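Local coordinates for outer protein YopM (Yersinia pestis, PDB 1JL5), which probably alters host cell physiology as a secreted leucine-rich repeat effector that helps the bacterium survive in host tissues, at residues 339-350 against 359-370. Numbering follows the deposited sequence.
Sequences LERLIASFNHLA and LKQLHVEYNPLR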
ATOM      1  N   LEU A 339       5.952  -8.689 -24.845  1.00 26.08           N
ATOM      2  CA  LEU A 339       5.889  -8.099 -23.512  1.00 26.01           C
ATOM      3  C   LEU A 339       4.500  -7.586 -23.172  1.00 26.38           C
ATOM      4  O   LEU A 339       3.969  -6.704 -23.840  1.00 26.51           O
ATOM      5  CB  LEU A 339       6.886  -6.952 -23.381  1.00 25.37           C
ATOM      6  CG  LEU A 339       7.152  -6.559 -21.926  1.00 25.00           C
ATOM      7  CD1 LEU A 339       7.787  -7.745 -21.205  1.00 24.79           C
ATOM      8  CD2 LEU A 339       8.064  -5.346 -21.864  1.00 23.76           C
ATOM      9  N   GLU A 340       3.917  -8.136 -22.120  1.00 26.04           N
ATOM     10  CA  GLU A 340       2.597  -7.712 -21.695  1.00 28.43           C
ATOM     11  C   GLU A 340       2.669  -6.872 -20.440  1.00 27.20           C
ATOM     12  O   GLU A 340       1.848  -5.989 -20.220  1.00 26.71           O
ATOM     13  CB  GLU A 340       1.739  -8.918 -21.417  1.00 32.00           C
ATOM     14  CG  GLU A 340       1.308  -9.628 -22.637  1.00 39.77           C
ATOM     15  CD  GLU A 340       0.600 -10.897 -22.281  1.00 44.02           C
ATOM     16  OE1 GLU A 340      -0.474 -10.829 -21.620  1.00 45.63           O
ATOM     17  OE2 GLU A 340       1.126 -11.965 -22.652  1.00 48.68           O
ATOM     18  N   ARG A 341       3.664  -7.148 -19.615  1.00 26.05           N
ATOM     19  CA  ARG A 341       3.816  -6.412 -18.380  1.00 24.96           C
ATOM     20  C   ARG A 341       5.210  -5.841 -18.276  1.00 24.05           C
ATOM     21  O   ARG A 341       6.201  -6.570 -18.286  1.00 23.43           O
ATOM     22  CB  ARG A 341       3.539  -7.328 -17.194  1.00 26.86           C
ATOM     23  CG  ARG A 341       2.092  -7.767 -17.068  1.00 30.80           C
ATOM     24  CD  ARG A 341       1.985  -9.070 -16.294  1.00 36.21           C
ATOM     25  NE  ARG A 341       1.042  -9.000 -15.183  1.00 43.94           N
ATOM     26  CZ  ARG A 341       1.308  -8.447 -13.999  1.00 49.07           C
ATOM     27  NH1 ARG A 341       2.500  -7.904 -13.756  1.00 47.18           N
ATOM     28  NH2 ARG A 341       0.379  -8.445 -13.049  1.00 49.95           N
ATOM     29  N   LEU A 342       5.285  -4.523 -18.208  1.00 22.89           N
ATOM     30  CA  LEU A 342       6.559  -3.870 -18.062  1.00 22.33           C
ATOM     31  C   LEU A 342       6.539  -3.080 -16.768  1.00 23.68           C
ATOM     32  O   LEU A 342       5.805  -2.096 -16.632  1.00 23.52           O
ATOM     33  CB  LEU A 342       6.847  -2.926 -19.230  1.00 21.11           C
ATOM     34  CG  LEU A 342       8.151  -2.140 -19.038  1.00 20.83           C
ATOM     35  CD1 LEU A 342       9.304  -3.099 -18.780  1.00 20.54           C
ATOM     36  CD2 LEU A 342       8.434  -1.286 -20.264  1.00 21.51           C
ATOM     37  N   ILE A 343       7.315  -3.543 -15.803  1.00 22.63           N
ATOM     38  CA  ILE A 343       7.428  -2.842 -14.540  1.00 21.67           C
ATOM     39  C   ILE A 343       8.879  -2.421 -14.509  1.00 18.94           C
ATOM     40  O   ILE A 343       9.763  -3.245 -14.311  1.00 20.39           O
ATOM     41  CB  ILE A 343       7.133  -3.745 -13.332  1.00 22.13           C
ATOM     42  CG1 ILE A 343       5.718  -4.324 -13.430  1.00 21.88           C
ATOM     43  CG2 ILE A 343       7.254  -2.933 -12.047  1.00 20.44           C
ATOM     44  CD1 ILE A 343       5.597  -5.482 -14.383  1.00 30.54           C
ATOM     45  N   ALA A 344       9.120  -1.140 -14.748  1.00 19.20           N
ATOM     46  CA  ALA A 344      10.468  -0.605 -14.769  1.00 20.84           C
ATOM     47  C   ALA A 344      10.486   0.662 -13.930  1.00 21.94           C
ATOM     48  O   ALA A 344      11.311   1.556 -14.119  1.00 21.70           O
ATOM     49  CB  ALA A 344      10.888  -0.306 -16.195  1.00 21.64           C
ATOM     50  N   SER A 345       9.548   0.724 -12.999  1.00 22.39           N
ATOM     51  CA  SER A 345       9.442   1.854 -12.100  1.00 22.74           C
ATOM     52  C   SER A 345      10.687   1.919 -11.228  1.00 21.17           C
ATOM     53  O   SER A 345      11.422   0.937 -11.097  1.00 21.44           O
ATOM     54  CB  SER A 345       8.218   1.673 -11.218  1.00 21.18           C
ATOM     55  OG  SER A 345       8.288   0.405 -10.602  1.00 26.77           O
ATOM     56  N   PHE A 346      10.921   3.081 -10.633  1.00 21.72           N
ATOM     57  CA  PHE A 346      12.066   3.272  -9.756  1.00 20.69           C
ATOM     58  C   PHE A 346      13.374   2.926 -10.433  1.00 22.00           C
ATOM     59  O   PHE A 346      14.162   2.109  -9.956  1.00 22.04           O
ATOM     60  CB  PHE A 346      11.885   2.442  -8.497  1.00 20.10           C
ATOM     61  CG  PHE A 346      10.706   2.853  -7.691  1.00 22.97           C
ATOM     62  CD1 PHE A 346      10.715   4.061  -6.998  1.00 23.98           C
ATOM     63  CD2 PHE A 346       9.576   2.044  -7.625  1.00 23.47           C
ATOM     64  CE1 PHE A 346       9.614   4.457  -6.250  1.00 24.20           C
ATOM     65  CE2 PHE A 346       8.471   2.432  -6.881  1.00 24.50           C
ATOM     66  CZ  PHE A 346       8.491   3.641  -6.191  1.00 24.00           C
ATOM     67  N   ASN A 347      13.585   3.552 -11.574  1.00 22.04           N
ATOM     68  CA  ASN A 347      14.806   3.367 -12.316  1.00 21.87           C
ATOM     69  C   ASN A 347      15.196   4.744 -12.761  1.00 21.09           C
ATOM     70  O   ASN A 347      14.581   5.719 -12.348  1.00 21.89           O
ATOM     71  CB  ASN A 347      14.579   2.445 -13.503  1.00 19.90           C
ATOM     72  CG  ASN A 347      14.750   1.002 -13.129  1.00 18.67           C
ATOM     73  OD1 ASN A 347      15.864   0.552 -12.880  1.00 16.97           O
ATOM     74  ND2 ASN A 347      13.648   0.272 -13.059  1.00 16.35           N
ATOM     75  N   HIS A 348      16.215   4.828 -13.597  1.00 22.53           N
ATOM     76  CA  HIS A 348      16.668   6.113 -14.068  1.00 23.10           C
ATOM     77  C   HIS A 348      16.384   6.240 -15.552  1.00 23.82           C
ATOM     78  O   HIS A 348      17.220   6.709 -16.319  1.00 24.25           O
ATOM     79  CB  HIS A 348      18.157   6.261 -13.822  1.00 23.13           C
ATOM     80  CG  HIS A 348      18.563   7.667 -13.547  1.00 25.42           C
ATOM     81  ND1 HIS A 348      18.509   8.215 -12.285  1.00 26.65           N
ATOM     82  CD2 HIS A 348      18.955   8.660 -14.376  1.00 25.99           C
ATOM     83  CE1 HIS A 348      18.850   9.487 -12.349  1.00 25.96           C
ATOM     84  NE2 HIS A 348      19.125   9.783 -13.606  1.00 26.91           N
ATOM     85  N   LEU A 349      15.197   5.812 -15.951  1.00 24.47           N
ATOM     86  CA  LEU A 349      14.813   5.869 -17.349  1.00 26.55           C
ATOM     87  C   LEU A 349      14.425   7.272 -17.777  1.00 26.43           C
ATOM     88  O   LEU A 349      13.586   7.912 -17.150  1.00 28.35           O
ATOM     89  CB  LEU A 349      13.641   4.928 -17.610  1.00 24.14           C
ATOM     90  CG  LEU A 349      13.883   3.476 -17.213  1.00 24.47           C
ATOM     91  CD1 LEU A 349      12.648   2.665 -17.550  1.00 23.16           C
ATOM     92  CD2 LEU A 349      15.122   2.937 -17.928  1.00 21.21           C
ATOM     93  N   ALA A 350      15.059   7.746 -18.840  1.00 29.75           N
ATOM     94  CA  ALA A 350      14.747   9.055 -19.396  1.00 33.43           C
ATOM     95  C   ALA A 350      13.617   8.766 -20.371  1.00 35.18           C
ATOM     96  O   ALA A 350      12.744   9.600 -20.613  1.00 37.74           O
ATOM     97  CB  ALA A 350      15.948   9.614 -20.142  1.00 31.47           C
ATOM     98  N   LEU A 359       1.193  -4.857 -24.925  1.00 25.66           N
ATOM     99  CA  LEU A 359       1.528  -4.520 -23.546  1.00 24.29           C
ATOM    100  C   LEU A 359       0.245  -4.251 -22.785  1.00 24.40           C
ATOM    101  O   LEU A 359      -0.558  -3.409 -23.176  1.00 23.50           O
ATOM    102  CB  LEU A 359       2.428  -3.287 -23.486  1.00 22.74           C
ATOM    103  CG  LEU A 359       3.008  -3.024 -22.091  1.00 24.13           C
ATOM    104  CD1 LEU A 359       3.969  -4.160 -21.715  1.00 20.21           C
ATOM    105  CD2 LEU A 359       3.722  -1.682 -22.071  1.00 20.49           C
ATOM    106  N   LYS A 360       0.051  -4.982 -21.698  1.00 24.49           N
ATOM    107  CA  LYS A 360      -1.141  -4.826 -20.887  1.00 26.86           C
ATOM    108  C   LYS A 360      -0.853  -3.952 -19.691  1.00 27.09           C
ATOM    109  O   LYS A 360      -1.705  -3.201 -19.222  1.00 26.68           O
ATOM    110  CB  LYS A 360      -1.620  -6.184 -20.389  1.00 26.39           C
ATOM    111  CG  LYS A 360      -1.973  -7.145 -21.495  1.00 31.40           C
ATOM    112  CD  LYS A 360      -3.046  -6.567 -22.405  1.00 34.70           C
ATOM    113  CE  LYS A 360      -3.442  -7.567 -23.485  1.00 37.08           C
ATOM    114  NZ  LYS A 360      -2.263  -8.037 -24.266  1.00 37.85           N
ATOM    115  N   GLN A 361       0.369  -4.056 -19.199  1.00 27.72           N
ATOM    116  CA  GLN A 361       0.745  -3.311 -18.025  1.00 27.32           C
ATOM    117  C   GLN A 361       2.045  -2.564 -18.177  1.00 26.18           C
ATOM    118  O   GLN A 361       3.060  -3.115 -18.595  1.00 25.99           O
ATOM    119  CB  GLN A 361       0.826  -4.266 -16.846  1.00 27.97           C
ATOM    120  CG  GLN A 361       1.203  -3.622 -15.542  1.00 29.02           C
ATOM    121  CD  GLN A 361       1.328  -4.654 -14.464  1.00 29.10           C
ATOM    122  OE1 GLN A 361       2.113  -5.588 -14.584  1.00 31.03           O
ATOM    123  NE2 GLN A 361       0.545  -4.507 -13.405  1.00 31.23           N
ATOM    124  N   LEU A 362       1.991  -1.285 -17.842  1.00 24.59           N
ATOM    125  CA  LEU A 362       3.155  -0.443 -17.901  1.00 23.94           C
ATOM    126  C   LEU A 362       3.267   0.302 -16.588  1.00 24.76           C
ATOM    127  O   LEU A 362       2.502   1.222 -16.322  1.00 25.28           O
ATOM    128  CB  LEU A 362       3.045   0.568 -19.037  1.00 24.00           C
ATOM    129  CG  LEU A 362       4.280   1.463 -19.098  1.00 23.12           C
ATOM    130  CD1 LEU A 362       5.494   0.613 -19.428  1.00 23.15           C
ATOM    131  CD2 LEU A 362       4.085   2.559 -20.127  1.00 26.45           C
ATOM    132  N   HIS A 363       4.204  -0.122 -15.755  1.00 24.38           N
ATOM    133  CA  HIS A 363       4.448   0.549 -14.487  1.00 23.59           C
ATOM    134  C   HIS A 363       5.866   1.045 -14.586  1.00 23.60           C
ATOM    135  O   HIS A 363       6.811   0.293 -14.377  1.00 23.90           O
ATOM    136  CB  HIS A 363       4.306  -0.420 -13.318  1.00 21.96           C
ATOM    137  CG  HIS A 363       2.889  -0.809 -13.036  1.00 21.77           C
ATOM    138  ND1 HIS A 363       2.540  -1.662 -12.013  1.00 23.37           N
ATOM    139  CD2 HIS A 363       1.734  -0.464 -13.650  1.00 21.44           C
ATOM    140  CE1 HIS A 363       1.229  -1.826 -12.009  1.00 22.87           C
ATOM    141  NE2 HIS A 363       0.718  -1.109 -12.993  1.00 22.02           N
ATOM    142  N   VAL A 364       6.007   2.312 -14.950  1.00 25.60           N
ATOM    143  CA  VAL A 364       7.317   2.920 -15.099  1.00 28.65           C
ATOM    144  C   VAL A 364       7.361   4.148 -14.210  1.00 28.97           C
ATOM    145  O   VAL A 364       8.084   5.114 -14.457  1.00 31.06           O
ATOM    146  CB  VAL A 364       7.576   3.290 -16.563  1.00 30.01           C
ATOM    147  CG1 VAL A 364       8.927   3.965 -16.706  1.00 35.76           C
ATOM    148  CG2 VAL A 364       7.552   2.024 -17.405  1.00 32.15           C
ATOM    149  N   GLU A 365       6.561   4.072 -13.160  1.00 27.04           N
ATOM    150  CA  GLU A 365       6.452   5.110 -12.150  1.00 28.12           C
ATOM    151  C   GLU A 365       7.838   5.428 -11.595  1.00 27.25           C
ATOM    152  O   GLU A 365       8.683   4.546 -11.459  1.00 24.34           O
ATOM    153  CB  GLU A 365       5.555   4.590 -11.023  1.00 30.43           C
ATOM    154  CG  GLU A 365       5.183   3.111 -11.231  1.00 36.32           C
ATOM    155  CD  GLU A 365       4.484   2.485 -10.046  1.00 41.09           C
ATOM    156  OE1 GLU A 365       3.493   3.072  -9.552  1.00 45.26           O
ATOM    157  OE2 GLU A 365       4.920   1.396  -9.616  1.00 42.24           O
ATOM    158  N   TYR A 366       8.073   6.697 -11.295  1.00 27.35           N
ATOM    159  CA  TYR A 366       9.336   7.114 -10.712  1.00 28.01           C
ATOM    160  C   TYR A 366      10.555   6.793 -11.548  1.00 27.77           C
ATOM    161  O   TYR A 366      11.406   5.981 -11.183  1.00 28.25           O
ATOM    162  CB  TYR A 366       9.464   6.505  -9.321  1.00 29.18           C
ATOM    163  CG  TYR A 366       8.265   6.846  -8.472  1.00 32.01           C
ATOM    164  CD1 TYR A 366       8.054   8.152  -8.034  1.00 33.39           C
ATOM    165  CD2 TYR A 366       7.319   5.881  -8.149  1.00 32.00           C
ATOM    166  CE1 TYR A 366       6.930   8.487  -7.294  1.00 35.25           C
ATOM    167  CE2 TYR A 366       6.187   6.206  -7.406  1.00 35.77           C
ATOM    168  CZ  TYR A 366       6.001   7.513  -6.982  1.00 37.20           C
ATOM    169  OH  TYR A 366       4.894   7.844  -6.236  1.00 42.02           O
ATOM    170  N   ASN A 367      10.607   7.449 -12.692  1.00 27.17           N
ATOM    171  CA  ASN A 367      11.703   7.345 -13.624  1.00 26.10           C
ATOM    172  C   ASN A 367      11.788   8.771 -14.123  1.00 27.33           C
ATOM    173  O   ASN A 367      10.760   9.429 -14.295  1.00 28.42           O
ATOM    174  CB  ASN A 367      11.358   6.398 -14.771  1.00 23.77           C
ATOM    175  CG  ASN A 367      11.781   4.976 -14.494  1.00 22.67           C
ATOM    176  OD1 ASN A 367      12.967   4.661 -14.510  1.00 22.25           O
ATOM    177  ND2 ASN A 367      10.815   4.109 -14.233  1.00 21.63           N
ATOM    178  N   PRO A 368      13.007   9.289 -14.312  1.00 27.43           N
ATOM    179  CA  PRO A 368      13.148  10.661 -14.800  1.00 28.69           C
ATOM    180  C   PRO A 368      12.789  10.688 -16.278  1.00 29.81           C
ATOM    181  O   PRO A 368      13.579  11.105 -17.115  1.00 31.34           O
ATOM    182  CB  PRO A 368      14.617  10.957 -14.552  1.00 26.73           C
ATOM    183  CG  PRO A 368      15.254   9.630 -14.783  1.00 25.81           C
ATOM    184  CD  PRO A 368      14.325   8.693 -14.040  1.00 27.45           C
ATOM    185  N   LEU A 369      11.592  10.203 -16.582  1.00 32.62           N
ATOM    186  CA  LEU A 369      11.096  10.153 -17.946  1.00 36.22           C
ATOM    187  C   LEU A 369      10.950  11.557 -18.511  1.00 38.32           C
ATOM    188  O   LEU A 369      10.242  12.389 -17.948  1.00 39.29           O
ATOM    189  CB  LEU A 369       9.737   9.445 -17.969  1.00 36.04           C
ATOM    190  CG  LEU A 369       9.663   7.985 -18.429  1.00 36.36           C
ATOM    191  CD1 LEU A 369      10.850   7.190 -17.939  1.00 34.89           C
ATOM    192  CD2 LEU A 369       8.359   7.390 -17.935  1.00 36.50           C
ATOM    193  N   ARG A 370      11.632  11.818 -19.618  1.00 41.32           N
ATOM    194  CA  ARG A 370      11.548  13.119 -20.265  1.00 45.52           C
ATOM    195  C   ARG A 370      10.140  13.250 -20.833  1.00 46.38           C
ATOM    196  O   ARG A 370       9.634  14.351 -21.046  1.00 47.44           O
ATOM    197  CB  ARG A 370      12.586  13.206 -21.384  1.00 46.68           C
ATOM    198  CG  ARG A 370      13.990  12.921 -20.885  1.00 51.54           C
ATOM    199  CD  ARG A 370      15.031  12.919 -21.991  1.00 54.77           C
ATOM    200  NE  ARG A 370      16.345  12.561 -21.457  1.00 58.73           N
ATOM    201  CZ  ARG A 370      16.972  13.239 -20.497  1.00 60.37           C
ATOM    202  NH1 ARG A 370      16.406  14.314 -19.968  1.00 61.78           N
ATOM    203  NH2 ARG A 370      18.158  12.836 -20.058  1.00 61.05           N
TER
HETATM  204  O   HOH W   1       6.432  -0.725  -9.067  1.00 50.87           O
HETATM  205  O   HOH W   2      13.823   7.159 -10.198  1.00 35.41           O
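Asn367 turns its amide against the neighbouring repeat, its ND2 donating to Ala344 O at 2.6 Å and also to Val364 O of its own turn. Asn347 ND2 reaches the same Ala344 O from the opposite face of the carbonyl plane, so two asparagine amides hold one oxygen. Consensus asparagines bonded to backbone carbonyls are characteristic of leucine-rich repeats, and Asn347 continues the pattern to Val324 O of the preceding repeat. Upstream, strands 341-343 and 361-363 run parallel, with Leu342 N on Gln361 O and His363 N on Leu342 O. On the face turned into the repeat core, Leu342 and Leu362 lie side by side; CG anti to the backbone N in both (chi1 176° and 180°) brings CD2 of Leu342 to 3.6 Å from CD1 of Leu362. On the other face the Gln361 amide stands steeply over one face of the Arg341 guanidinium, planes 85° apart; Arg341 forms a salt bridge with Glu321, and Gln361 NE2 hydrogen-bonds Asp381. Past the turn, the near-parallel rings of Phe346 and Tyr366 barely overlap. Pro368 CG sits over the His348 ring face, 4.0 Å from its centroid, while His348 NE2 is hydrogen-bonded to Ser206 OG of the second subunit. The carbonyls of Ala344 and Val364, in buried residues, thus find donors in asparagine amides, joining consecutive repeats beside a leucine core.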